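Local coordinates for protein PA1221 (Pseudomonas aeruginosa, PDB 4DG8) that belongs to the AMP-binding ANL family, also carries a phosphopantetheine attachment region, and holds adenosine monophosphate in this crystal, at residues Y168-S173 / S214-T219; N425-D430 / P480-P485; P432-R437 / C447-R452. All coordinates share one frame; numbering follows the deposited sequence.

Contact 1 of 3, residues Y168-S173 / S214-T219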
# COMPACT_ATOMS: atom_id res chain seq x y z
N TYR A 168 1.33 12.24 0.87
CA TYR A 168 2.39 11.30 1.25
C TYR A 168 3.20 10.79 0.07
O TYR A 168 2.80 10.94 -1.09
CB TYR A 168 1.84 10.12 2.08
CG TYR A 168 0.88 9.19 1.37
CD1 TYR A 168 1.33 8.22 0.48
CD2 TYR A 168 -0.49 9.25 1.63
CE1 TYR A 168 0.45 7.37 -0.17
CE2 TYR A 168 -1.38 8.40 0.99
CZ TYR A 168 -0.91 7.46 0.10
OH TYR A 168 -1.82 6.61 -0.52
N ILE A 169 4.33 10.19 0.39
CA ILE A 169 5.13 9.50 -0.61
C ILE A 169 5.27 8.01 -0.27
O ILE A 169 5.54 7.65 0.87
CB ILE A 169 6.53 10.13 -0.75
CG1 ILE A 169 6.40 11.54 -1.31
CG2 ILE A 169 7.45 9.23 -1.63
CD1 ILE A 169 7.68 12.32 -1.36
N ASN A 170 5.07 7.15 -1.27
CA ASN A 170 5.37 5.73 -1.13
C ASN A 170 6.40 5.34 -2.17
O ASN A 170 6.24 5.65 -3.35
CB ASN A 170 4.13 4.85 -1.32
CG ASN A 170 3.21 4.86 -0.10
OD1 ASN A 170 3.33 5.71 0.80
ND2 ASN A 170 2.26 3.92 -0.07
N PHE A 171 7.46 4.66 -1.75
CA PHE A 171 8.49 4.30 -2.71
C PHE A 171 8.09 2.99 -3.40
O PHE A 171 7.55 2.08 -2.76
CB PHE A 171 9.85 4.15 -2.03
CG PHE A 171 10.63 5.44 -1.94
CD1 PHE A 171 11.31 5.92 -3.04
CD2 PHE A 171 10.69 6.15 -0.75
CE1 PHE A 171 12.04 7.11 -2.96
CE2 PHE A 171 11.42 7.34 -0.67
CZ PHE A 171 12.09 7.82 -1.77
N SER A 172 8.34 2.92 -4.71
CA SER A 172 8.08 1.71 -5.47
C SER A 172 9.36 1.12 -6.07
O SER A 172 10.15 1.82 -6.72
CB SER A 172 7.03 1.94 -6.56
OG SER A 172 6.82 0.76 -7.31
N SER A 173 9.59 -0.16 -5.81
CA SER A 173 10.71 -0.91 -6.41
C SER A 173 10.27 -1.74 -7.64
O SER A 173 11.02 -2.61 -8.14
CB SER A 173 11.44 -1.75 -5.36
OG SER A 173 12.06 -0.91 -4.41
N SER A 214 4.42 1.77 4.69
CA SER A 214 5.13 1.68 3.42
C SER A 214 4.19 1.13 2.34
O SER A 214 4.50 1.17 1.15
CB SER A 214 6.37 0.80 3.57
OG SER A 214 6.02 -0.41 4.23
N PHE A 215 3.02 0.64 2.76
CA PHE A 215 2.00 0.22 1.80
C PHE A 215 0.79 1.14 1.79
O PHE A 215 0.27 1.52 2.86
CB PHE A 215 1.52 -1.19 2.14
CG PHE A 215 2.63 -2.15 2.41
CD1 PHE A 215 3.24 -2.85 1.37
CD2 PHE A 215 3.07 -2.37 3.70
CE1 PHE A 215 4.28 -3.74 1.62
CE2 PHE A 215 4.11 -3.26 3.96
CZ PHE A 215 4.71 -3.95 2.91
N ASP A 216 0.25 1.42 0.61
CA ASP A 216 -0.92 2.31 0.56
C ASP A 216 -2.23 1.61 0.94
O ASP A 216 -3.28 2.23 0.90
CB ASP A 216 -1.04 3.10 -0.77
CG ASP A 216 -1.38 2.22 -1.96
OD1 ASP A 216 -1.52 2.76 -3.07
OD2 ASP A 216 -1.50 0.98 -1.78
N ALA A 217 -2.16 0.33 1.32
CA ALA A 217 -3.30 -0.30 1.98
C ALA A 217 -3.60 0.45 3.28
O ALA A 217 -4.76 0.61 3.71
CB ALA A 217 -3.03 -1.80 2.26
N ALA A 218 -2.52 0.93 3.90
CA ALA A 218 -2.62 1.74 5.11
C ALA A 218 -3.52 2.94 4.91
O ALA A 218 -4.26 3.32 5.82
CB ALA A 218 -1.23 2.18 5.59
N THR A 219 -3.46 3.55 3.73
CA THR A 219 -4.29 4.71 3.45
C THR A 219 -5.76 4.40 3.70
O THR A 219 -6.52 5.21 4.26
CB THR A 219 -4.13 5.17 2.00
OG1 THR A 219 -2.73 5.37 1.73
CG2 THR A 219 -4.90 6.46 1.76
O HOH W 1 -1.15 5.56 -2.86
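Tyr168 and Thr219 meet hydroxyl to hydroxyl at the place where strand 166-172 of the large mixed sheet of the AMP-binding region faces the first turn of helix 217-226. Tyr168 OH and Thr219 OG1 lie 2.7 Å apart, and Asp216 O is a second, weaker acceptor within reach of the threonine hydroxyl, at 3.3 Å from OG1. The phenol itself donates to a water, 2.7 Å from OH, which in turn donates to Asp216 OD1 at 2.8 Å. One phenol oxygen is thus linked directly to Thr219 and through water to Asp216. The tyrosine ring reaches this spot because CG sits between the backbone N and the carbonyl carbon (chi1 65°), carrying the ring across to the helix start. It stands almost perpendicular to the Asp216 carboxylate, the planes being 88° apart, and Asp216 CB packs 3.6 Å from the phenol OH. Asp216 OD1 also accepts the backbone N of Thr316, and the nearest atoms of the Asp216 side chain and adenosine monophosphate are about 4 Å apart. Two residues along the same strand, on the same side as Tyr168, Asn170 lays its amide group against the backbone of residues 214-216, where the chains are nearest: the CA atoms of Asn170 and Ser214 are 6.1 Å apart. Ser214 turns its own hydroxyl elsewhere, to Tyr427 OH. Strand 166-172 runs between strands 103-106 and 180-185, and the Tyr168 ring also meets that of Tyr104. Ile169 and Phe171 pack against helix 113-123, whereas Tyr168 and Thr219 share Ile189 of helix 186-193.

Contact 2 of 3, residues N425-D430 / P480-P485. With AMP (adenosine monophosphate), chain B.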
# COMPACT_ATOMS: atom_id res chain seq x y z
N ASN A 425 5.58 -10.00 -0.74
CA ASN A 425 5.17 -9.53 0.59
C ASN A 425 4.72 -8.07 0.60
O ASN A 425 5.22 -7.27 1.40
CB ASN A 425 6.26 -9.80 1.62
CG ASN A 425 6.62 -11.25 1.68
OD1 ASN A 425 5.74 -12.11 1.77
ND2 ASN A 425 7.91 -11.55 1.60
N GLY A 426 3.80 -7.74 -0.29
CA GLY A 426 3.21 -6.42 -0.33
C GLY A 426 3.90 -5.43 -1.26
O GLY A 426 3.32 -4.41 -1.61
N TYR A 427 5.13 -5.74 -1.68
CA TYR A 427 5.89 -4.86 -2.55
C TYR A 427 5.93 -5.34 -4.01
O TYR A 427 6.11 -6.53 -4.27
CB TYR A 427 7.34 -4.76 -2.07
CG TYR A 427 7.52 -4.17 -0.69
CD1 TYR A 427 7.27 -2.82 -0.46
CD2 TYR A 427 7.96 -4.95 0.37
CE1 TYR A 427 7.45 -2.26 0.79
CE2 TYR A 427 8.14 -4.41 1.64
CZ TYR A 427 7.89 -3.06 1.84
OH TYR A 427 8.06 -2.50 3.08
N ARG A 428 5.77 -4.41 -4.95
CA ARG A 428 6.14 -4.71 -6.33
C ARG A 428 7.68 -4.80 -6.46
O ARG A 428 8.43 -4.04 -5.83
CB ARG A 428 5.60 -3.66 -7.28
CG ARG A 428 4.09 -3.68 -7.45
CD ARG A 428 3.63 -2.47 -8.27
NE ARG A 428 3.90 -1.20 -7.59
CZ ARG A 428 3.45 -0.02 -8.01
NH1 ARG A 428 2.72 0.06 -9.12
NH2 ARG A 428 3.74 1.09 -7.33
N LEU A 429 8.14 -5.73 -7.27
CA LEU A 429 9.56 -5.87 -7.47
C LEU A 429 9.85 -6.17 -8.92
O LEU A 429 9.22 -7.08 -9.51
CB LEU A 429 10.11 -7.00 -6.59
CG LEU A 429 11.62 -7.17 -6.64
CD1 LEU A 429 12.30 -5.86 -6.26
CD2 LEU A 429 12.04 -8.31 -5.74
N ASP A 430 10.83 -5.47 -9.46
CA ASP A 430 11.28 -5.76 -10.81
C ASP A 430 12.31 -6.84 -10.57
O ASP A 430 13.47 -6.59 -10.23
CB ASP A 430 11.96 -4.52 -11.40
CG ASP A 430 12.33 -4.68 -12.86
OD1 ASP A 430 12.51 -5.84 -13.31
OD2 ASP A 430 12.46 -3.64 -13.55
N PRO A 480 17.53 -3.65 1.06
CA PRO A 480 16.57 -3.63 2.16
C PRO A 480 16.20 -5.07 2.53
O PRO A 480 16.28 -5.96 1.68
CB PRO A 480 15.37 -2.88 1.57
CG PRO A 480 15.50 -3.06 0.10
CD PRO A 480 16.97 -3.12 -0.19
N THR A 481 15.82 -5.29 3.79
CA THR A 481 15.54 -6.64 4.26
C THR A 481 14.60 -7.38 3.31
O THR A 481 14.84 -8.55 2.97
CB THR A 481 14.92 -6.64 5.69
OG1 THR A 481 13.75 -5.82 5.72
CG2 THR A 481 15.94 -6.15 6.72
N TRP A 482 13.54 -6.70 2.87
CA TRP A 482 12.48 -7.35 2.10
C TRP A 482 12.94 -7.82 0.70
O TRP A 482 12.24 -8.61 0.07
CB TRP A 482 11.25 -6.44 2.01
CG TRP A 482 11.43 -5.28 1.08
CD1 TRP A 482 11.89 -4.03 1.40
CD2 TRP A 482 11.15 -5.25 -0.32
NE1 TRP A 482 11.91 -3.23 0.28
CE2 TRP A 482 11.46 -3.95 -0.79
CE3 TRP A 482 10.65 -6.20 -1.23
CZ2 TRP A 482 11.30 -3.58 -2.13
CZ3 TRP A 482 10.49 -5.83 -2.57
CH2 TRP A 482 10.81 -4.53 -3.00
N GLN A 483 14.09 -7.34 0.23
CA GLN A 483 14.65 -7.79 -1.04
C GLN A 483 15.75 -8.84 -0.92
O GLN A 483 16.25 -9.31 -1.94
CB GLN A 483 15.23 -6.61 -1.82
CG GLN A 483 14.21 -5.60 -2.28
CD GLN A 483 14.83 -4.50 -3.12
OE1 GLN A 483 16.03 -4.50 -3.38
NE2 GLN A 483 14.01 -3.54 -3.54
N ARG A 484 16.16 -9.17 0.30
CA ARG A 484 17.24 -10.15 0.47
C ARG A 484 16.70 -11.55 0.34
O ARG A 484 15.76 -11.92 1.04
CB ARG A 484 17.90 -10.00 1.84
CG ARG A 484 18.64 -8.68 2.03
CD ARG A 484 18.95 -8.49 3.50
NE ARG A 484 19.45 -7.15 3.78
CZ ARG A 484 19.70 -6.71 5.00
NH1 ARG A 484 19.50 -7.50 6.05
NH2 ARG A 484 20.16 -5.47 5.17
N PRO A 485 17.29 -12.35 -0.56
CA PRO A 485 16.83 -13.74 -0.70
C PRO A 485 16.89 -14.46 0.64
O PRO A 485 17.82 -14.23 1.42
CB PRO A 485 17.84 -14.35 -1.67
CG PRO A 485 18.30 -13.19 -2.49
CD PRO A 485 18.32 -12.01 -1.55
P AMP B . 0.82 -1.95 -5.35
O1P AMP B . 2.02 -2.28 -4.48
O2P AMP B . -0.53 -1.74 -4.67
O3P AMP B . 1.20 -0.74 -6.17
O5' AMP B . 0.67 -3.05 -6.48
C5' AMP B . -0.21 -2.85 -7.57
C4' AMP B . -0.24 -4.04 -8.49
O4' AMP B . -0.61 -5.24 -7.75
C3' AMP B . -1.26 -3.98 -9.61
O3' AMP B . -0.80 -3.19 -10.72
C2' AMP B . -1.48 -5.44 -9.95
O2' AMP B . -0.41 -5.94 -10.74
C1' AMP B . -1.40 -6.09 -8.56
N9 AMP B . -2.73 -6.23 -7.94
C8 AMP B . -3.23 -5.42 -6.98
N7 AMP B . -4.48 -5.79 -6.60
C5 AMP B . -4.82 -6.87 -7.32
C6 AMP B . -6.00 -7.76 -7.42
N6 AMP B . -7.09 -7.56 -6.65
N1 AMP B . -5.96 -8.79 -8.30
C2 AMP B . -4.87 -8.99 -9.07
N3 AMP B . -3.76 -8.22 -9.03
C4 AMP B . -3.66 -7.16 -8.20
O HOH W 2 9.68 -9.77 1.50
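Strand 427-430 and the 3-10 segment 481-483 face each other at a distance, the nearest CA atoms, of Leu429 and Gln483, being 8.4 Å apart, and Tyr427 and Trp482 fill the interval. The strand is the second arm of a beta-hairpin with 421-424; its type I' turn has Asn425 and Gly426 at the corners, both with positive phi (93° at Gly426). Tyr427 lies face to face on the indole, its ring centroid 3.9 Å from that of the five-membered ring with the planes tilted by 30°. The stack is tightest at Tyr427 CD2, 3.3 Å from Trp482 CD2. Tyr427 CB adds a CH-pi contact over the six-membered ring. On the opposite face of the indole sits Gln483 CG, so Trp482 is layered between the tyrosine and its own neighbour in sequence. At the far end of the indole, Leu429 CD1 touches Trp482 CH2 at 3.8 Å. The Tyr427 ring also meets that of Phe215. Arg428 points the other way, into the adenosine monophosphate pocket, and its NH1 forms a salt bridge with Glu313. The guanidinium presents its face to the phosphate: O3P of adenosine monophosphate lies over the centre of the group, 3.0 Å from Arg428 CZ.

Contact 3 of 3, residues P432-R437 / C447-R452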
# COMPACT_ATOMS: atom_id res chain seq x y z
N PRO A 432 13.61 -9.23 -12.70
CA PRO A 432 14.72 -9.37 -13.64
C PRO A 432 15.81 -8.33 -13.41
O PRO A 432 16.98 -8.63 -13.65
CB PRO A 432 14.06 -9.17 -15.00
CG PRO A 432 12.63 -9.50 -14.78
CD PRO A 432 12.34 -8.99 -13.40
N ALA A 433 15.44 -7.14 -12.92
CA ALA A 433 16.44 -6.11 -12.62
C ALA A 433 17.33 -6.53 -11.45
O ALA A 433 18.56 -6.43 -11.54
CB ALA A 433 15.78 -4.76 -12.34
N LEU A 434 16.71 -7.00 -10.38
CA LEU A 434 17.43 -7.46 -9.19
C LEU A 434 18.32 -8.66 -9.52
O LEU A 434 19.47 -8.79 -9.05
CB LEU A 434 16.44 -7.78 -8.06
CG LEU A 434 17.04 -8.22 -6.72
CD1 LEU A 434 18.01 -7.15 -6.22
CD2 LEU A 434 15.96 -8.54 -5.67
N GLU A 435 17.78 -9.53 -10.36
CA GLU A 435 18.49 -10.70 -10.85
C GLU A 435 19.75 -10.27 -11.62
O GLU A 435 20.87 -10.76 -11.38
CB GLU A 435 17.56 -11.47 -11.78
CG GLU A 435 17.92 -12.91 -12.03
CD GLU A 435 16.79 -13.65 -12.72
OE1 GLU A 435 16.42 -14.74 -12.24
OE2 GLU A 435 16.25 -13.13 -13.72
N GLN A 436 19.55 -9.35 -12.56
CA GLN A 436 20.64 -8.82 -13.37
C GLN A 436 21.68 -8.18 -12.46
O GLN A 436 22.88 -8.25 -12.71
CB GLN A 436 20.11 -7.82 -14.40
CG GLN A 436 21.19 -7.16 -15.27
CD GLN A 436 22.05 -8.16 -16.03
OE1 GLN A 436 23.28 -8.08 -16.02
NE2 GLN A 436 21.41 -9.11 -16.71
N ARG A 437 21.20 -7.58 -11.37
CA ARG A 437 22.07 -6.98 -10.37
C ARG A 437 22.94 -8.02 -9.64
O ARG A 437 24.13 -7.78 -9.39
CB ARG A 437 21.24 -6.15 -9.38
CG ARG A 437 22.08 -5.46 -8.34
CD ARG A 437 21.27 -4.45 -7.53
NE ARG A 437 22.18 -3.72 -6.64
CZ ARG A 437 21.82 -3.05 -5.55
NH1 ARG A 437 20.55 -2.99 -5.18
NH2 ARG A 437 22.76 -2.43 -4.83
N CYS A 447 22.62 -16.11 -12.75
CA CYS A 447 21.83 -16.15 -11.53
C CYS A 447 20.33 -16.21 -11.82
O CYS A 447 19.84 -15.56 -12.75
CB CYS A 447 22.13 -14.91 -10.67
SG CYS A 447 20.89 -14.56 -9.38
N ALA A 448 19.60 -16.99 -11.02
CA ALA A 448 18.14 -17.03 -11.12
C ALA A 448 17.45 -16.78 -9.77
O ALA A 448 17.79 -17.40 -8.75
CB ALA A 448 17.68 -18.36 -11.71
N LEU A 449 16.50 -15.86 -9.79
CA LEU A 449 15.69 -15.56 -8.62
C LEU A 449 14.35 -16.28 -8.74
O LEU A 449 13.66 -16.17 -9.76
CB LEU A 449 15.48 -14.05 -8.47
CG LEU A 449 16.74 -13.23 -8.17
CD1 LEU A 449 16.40 -11.76 -8.02
CD2 LEU A 449 17.42 -13.76 -6.92
N LEU A 450 13.99 -17.02 -7.69
CA LEU A 450 12.77 -17.80 -7.65
C LEU A 450 11.91 -17.34 -6.47
O LEU A 450 12.41 -16.69 -5.55
CB LEU A 450 13.09 -19.29 -7.47
CG LEU A 450 13.99 -20.00 -8.48
CD1 LEU A 450 14.22 -21.44 -8.04
CD2 LEU A 450 13.41 -19.95 -9.89
N VAL A 451 10.63 -17.67 -6.51
CA VAL A 451 9.73 -17.36 -5.40
C VAL A 451 8.99 -18.61 -4.94
O VAL A 451 8.59 -19.43 -5.77
CB VAL A 451 8.71 -16.26 -5.77
CG1 VAL A 451 7.79 -15.96 -4.58
CG2 VAL A 451 9.42 -14.99 -6.22
N ARG A 452 8.84 -18.77 -3.63
CA ARG A 452 8.05 -19.88 -3.09
C ARG A 452 7.23 -19.39 -1.91
O ARG A 452 7.42 -18.27 -1.45
CB ARG A 452 8.96 -21.05 -2.66
CG ARG A 452 9.77 -20.77 -1.40
CD ARG A 452 10.70 -21.92 -1.06
NE ARG A 452 11.45 -21.67 0.16
CZ ARG A 452 12.39 -22.46 0.65
NH1 ARG A 452 12.71 -23.58 0.01
NH2 ARG A 452 13.02 -22.15 1.77
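Helix 432-437 and strand 447-452 run roughly antiparallel, their axes 7.9 Å apart at closest approach with 141° between directions, and the backbones come nearest at Glu435 and Leu449. This is an alpha-beta unit in which helix 431-439, capped at its N terminus by Asp430 OD1 on Ala433 N, packs beside strand 444-454, an outermost strand of a three-stranded mixed sheet. Glu435 supplies most of the helix's share of the contact. With CG anti to the backbone N (chi1 -161°) and an extended chain beyond, it stretches from the helix to the strand edge. Ala448 and Leu450 hold the backbone of neighbouring strand 457-466, while the intervening Leu449 N is taken up by the glutamate. On the way, Glu435 CG passes 3.4 Å from Cys447 O. Leu449 CD1 lies 3.9 Å from Glu435 CB and, against the helix backbone, 3.5 Å from Glu435 N. From the residue before it, Leu434 CG meets the same methyl, CD1, at 3.8 Å, the two leucine side chains crossing at about a right angle. Leu449 touches Cys462 and Leu431 as well. Across the sheet, Ala448 and Leu450 pack on helix 504-510. Glu435 OE2 has a long, weak ion pair with Arg439, whereas OE1 accepts a nearly straight bond from Leu449 N, 2.7 Å long, arriving on the anti side of the carboxylate and 19° out of its plane.

The three contacts form a chain of neighbours leading outward from the middle of the protein. Contacts 1 and 2, with centres about 14 Å apart, join through two probable hydrogen bonds, Ser214 OG to Tyr427 OH at 3.1 Å and Ser173 O to Asp430 N at 3.2 Å; nearer the ligand, Ser172 OG packs 3.1 Å from Arg428 NH2 and Phe215 CD1 3.4 Å from Gly426 O. Asp216 in contact 1, and Gly426 and Arg428 in contact 2, lie near adenosine monophosphate. Contacts 2 and 3, about 11 Å between centres, follow directly in the chain, strand 427-430 leading into helix 431-439; Leu429 CD2 packs 3.9 Å from Leu434 CD2. Contacts 1 and 3 do not touch, their nearest atoms being about 7 Å apart.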